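Local coordinates for flagellar biosynthesis protein FlhA (Bacillus subtilis, PDB 3MIX) that takes part in exporting flagellar proteins by the flagellar type III secretion system, this chain being its cytosolic domain, at residues I178-K181 / I182-H185. Sequence-based numbering, arbitrary orientation.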
ATOM      1  N   ILE A 178       3.576  12.750   4.260  1.00 28.76           N
ATOM      2  CA  ILE A 178       3.808  12.276   2.903  1.00 26.21           C
ATOM      3  C   ILE A 178       4.146  10.792   2.908  1.00 24.73           C
ATOM      4  O   ILE A 178       3.554  10.032   2.132  1.00 23.36           O
ATOM      5  CB  ILE A 178       4.909  13.080   2.189  1.00 26.32           C
ATOM      6  CG1 ILE A 178       4.407  14.492   1.871  1.00 27.55           C
ATOM      7  CG2 ILE A 178       5.359  12.376   0.895  1.00 23.92           C
ATOM      8  CD1 ILE A 178       5.528  15.464   1.566  1.00 31.29           C
ATOM      9  N   THR A 179       5.074  10.383   3.780  1.00 24.39           N
ATOM     10  CA  THR A 179       5.486   8.983   3.856  1.00 23.29           C
ATOM     11  C   THR A 179       4.365   8.018   4.236  1.00 23.91           C
ATOM     12  O   THR A 179       4.244   6.939   3.653  1.00 23.40           O
ATOM     13  CB  THR A 179       6.877   8.691   4.613  1.00 24.17           C
ATOM     14  OG1 THR A 179       6.709   7.742   5.680  1.00 23.57           O
ATOM     15  CG2 THR A 179       7.521   9.885   5.122  1.00 21.22           C
ATOM     16  N   GLU A 180       3.548   8.415   5.198  1.00 26.28           N
ATOM     17  CA  GLU A 180       2.378   7.632   5.580  1.00 27.51           C
ATOM     18  C   GLU A 180       1.367   7.547   4.448  1.00 26.26           C
ATOM     19  O   GLU A 180       0.743   6.514   4.261  1.00 25.99           O
ATOM     20  CB  GLU A 180       1.706   8.202   6.834  1.00 29.82           C
ATOM     21  CG  GLU A 180       2.538   8.099   8.128  1.00 33.82           C
ATOM     22  CD  GLU A 180       3.021   6.684   8.459  1.00 37.06           C
ATOM     23  OE1 GLU A 180       2.212   5.731   8.393  1.00 37.39           O
ATOM     24  OE2 GLU A 180       4.218   6.535   8.823  1.00 39.36           O
ATOM     25  N   LYS A 181       1.193   8.628   3.697  1.00 26.50           N
ATOM     26  CA  LYS A 181       0.230   8.599   2.586  1.00 25.67           C
ATOM     27  C   LYS A 181       0.703   7.770   1.426  1.00 23.09           C
ATOM     28  O   LYS A 181      -0.088   7.073   0.812  1.00 23.09           O
ATOM     29  CB  LYS A 181      -0.184   9.995   2.118  1.00 26.62           C
ATOM     30  CG  LYS A 181      -1.633  10.304   2.474  1.00 30.24           C
ATOM     31  CD  LYS A 181      -1.831  10.525   3.941  1.00 34.28           C
ATOM     32  CE  LYS A 181      -3.054   9.766   4.472  1.00 38.66           C
ATOM     33  NZ  LYS A 181      -4.261   9.863   3.588  1.00 40.81           N
ATOM     34  N   ILE A 182       1.994   7.836   1.137  1.00 22.00           N
ATOM     35  CA  ILE A 182       2.583   6.995   0.104  1.00 20.49           C
ATOM     36  C   ILE A 182       2.457   5.522   0.483  1.00 20.38           C
ATOM     37  O   ILE A 182       2.174   4.672  -0.379  1.00 19.18           O
ATOM     38  CB  ILE A 182       4.036   7.407  -0.194  1.00 20.00           C
ATOM     39  CG1 ILE A 182       4.036   8.778  -0.893  1.00 21.15           C
ATOM     40  CG2 ILE A 182       4.710   6.399  -1.089  1.00 18.18           C
ATOM     41  CD1 ILE A 182       5.415   9.377  -1.084  1.00 24.88           C
ATOM     42  N   LYS A 183       2.637   5.231   1.772  1.00 21.10           N
ATOM     43  CA  LYS A 183       2.509   3.862   2.279  1.00 21.68           C
ATOM     44  C   LYS A 183       1.085   3.356   2.097  1.00 21.18           C
ATOM     45  O   LYS A 183       0.889   2.225   1.683  1.00 20.72           O
ATOM     46  CB  LYS A 183       2.937   3.768   3.748  1.00 22.89           C
ATOM     47  CG  LYS A 183       4.456   3.698   3.914  1.00 24.93           C
ATOM     48  CD  LYS A 183       4.882   3.940   5.345  1.00 30.37           C
ATOM     49  CE  LYS A 183       4.389   2.840   6.258  1.00 34.60           C
ATOM     50  NZ  LYS A 183       4.832   3.068   7.669  1.00 41.06           N
ATOM     51  N   GLN A 184       0.106   4.217   2.351  1.00 20.96           N
ATOM     52  CA  GLN A 184      -1.283   3.825   2.208  1.00 21.73           C
ATOM     53  C   GLN A 184      -1.643   3.572   0.733  1.00 20.46           C
ATOM     54  O   GLN A 184      -2.591   2.834   0.446  1.00 20.91           O
ATOM     55  CB  GLN A 184      -2.197   4.897   2.818  1.00 23.52           C
ATOM     56  CG  GLN A 184      -3.708   4.598   2.745  1.00 26.02           C
ATOM     57  CD  GLN A 184      -4.595   5.739   3.260  1.00 32.11           C
ATOM     58  OE1 GLN A 184      -5.796   5.791   2.960  1.00 34.28           O
ATOM     59  NE2 GLN A 184      -4.008   6.662   4.032  1.00 32.86           N
ATOM     60  N   HIS A 185      -0.899   4.202  -0.189  1.00 18.05           N
ATOM     61  CA  HIS A 185      -1.216   4.144  -1.610  1.00 15.30           C
ATOM     62  C   HIS A 185      -0.116   3.502  -2.458  1.00 13.23           C
ATOM     63  O   HIS A 185      -0.162   3.602  -3.682  1.00 11.19           O
ATOM     64  CB  HIS A 185      -1.560   5.555  -2.138  1.00 15.86           C
ATOM     65  CG  HIS A 185      -2.803   6.136  -1.528  1.00 17.48           C
ATOM     66  ND1 HIS A 185      -4.069   5.822  -1.977  1.00 17.37           N
ATOM     67  CD2 HIS A 185      -2.978   6.976  -0.474  1.00 18.66           C
ATOM     68  CE1 HIS A 185      -4.968   6.448  -1.236  1.00 16.87           C
ATOM     69  NE2 HIS A 185      -4.331   7.157  -0.320  1.00 17.97           N
TER
HETATM   70  O   HOH W   1       2.185   2.355   8.452  1.00 42.42           O
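Ile182 N donates to Ile178 O at 2.9 Å with an N-H...O angle of 162°, and the i to i+4 pattern repeats from Lys183 to Thr179 and from Gln184 to Glu180, both more bent; the bond from His185 N to Lys181 O is weak, its angle falling to 126°. On the buried side Ile178 and Ile182 lie side by side, CG2 of the former 3.6 Å from CD1 of the latter. Both press on helix 69-84, through Ile76 and Leu80 respectively, whereas Lys181 and His185 turn to strands 103-108 and 111-117, so this part of helix 170-189 packs against both that helix and two neighbouring strands of a mixed four-stranded sheet. At i to i+3, Glu180 and Lys183 form a long salt bridge, OE2 to NZ 3.7 Å. A bend at chi2 (-54°) in the glutamate turns its carboxylate toward the lysine, whose chain lies alongside. A water accepts from Lys183 NZ at 2.9 Å and donates weakly to Glu180 OE1, bridging the pair. The Lys181 chain, bent at chi2, chi3 and chi4, runs alongside Gln184, and its NZ is hydrogen-bonded to Val113 O. Lys181 O also meets the His185 ring edge in plane, 3.2 Å from CD2, while His185 ND1 is hydrogen-bonded to Glu188 OE2.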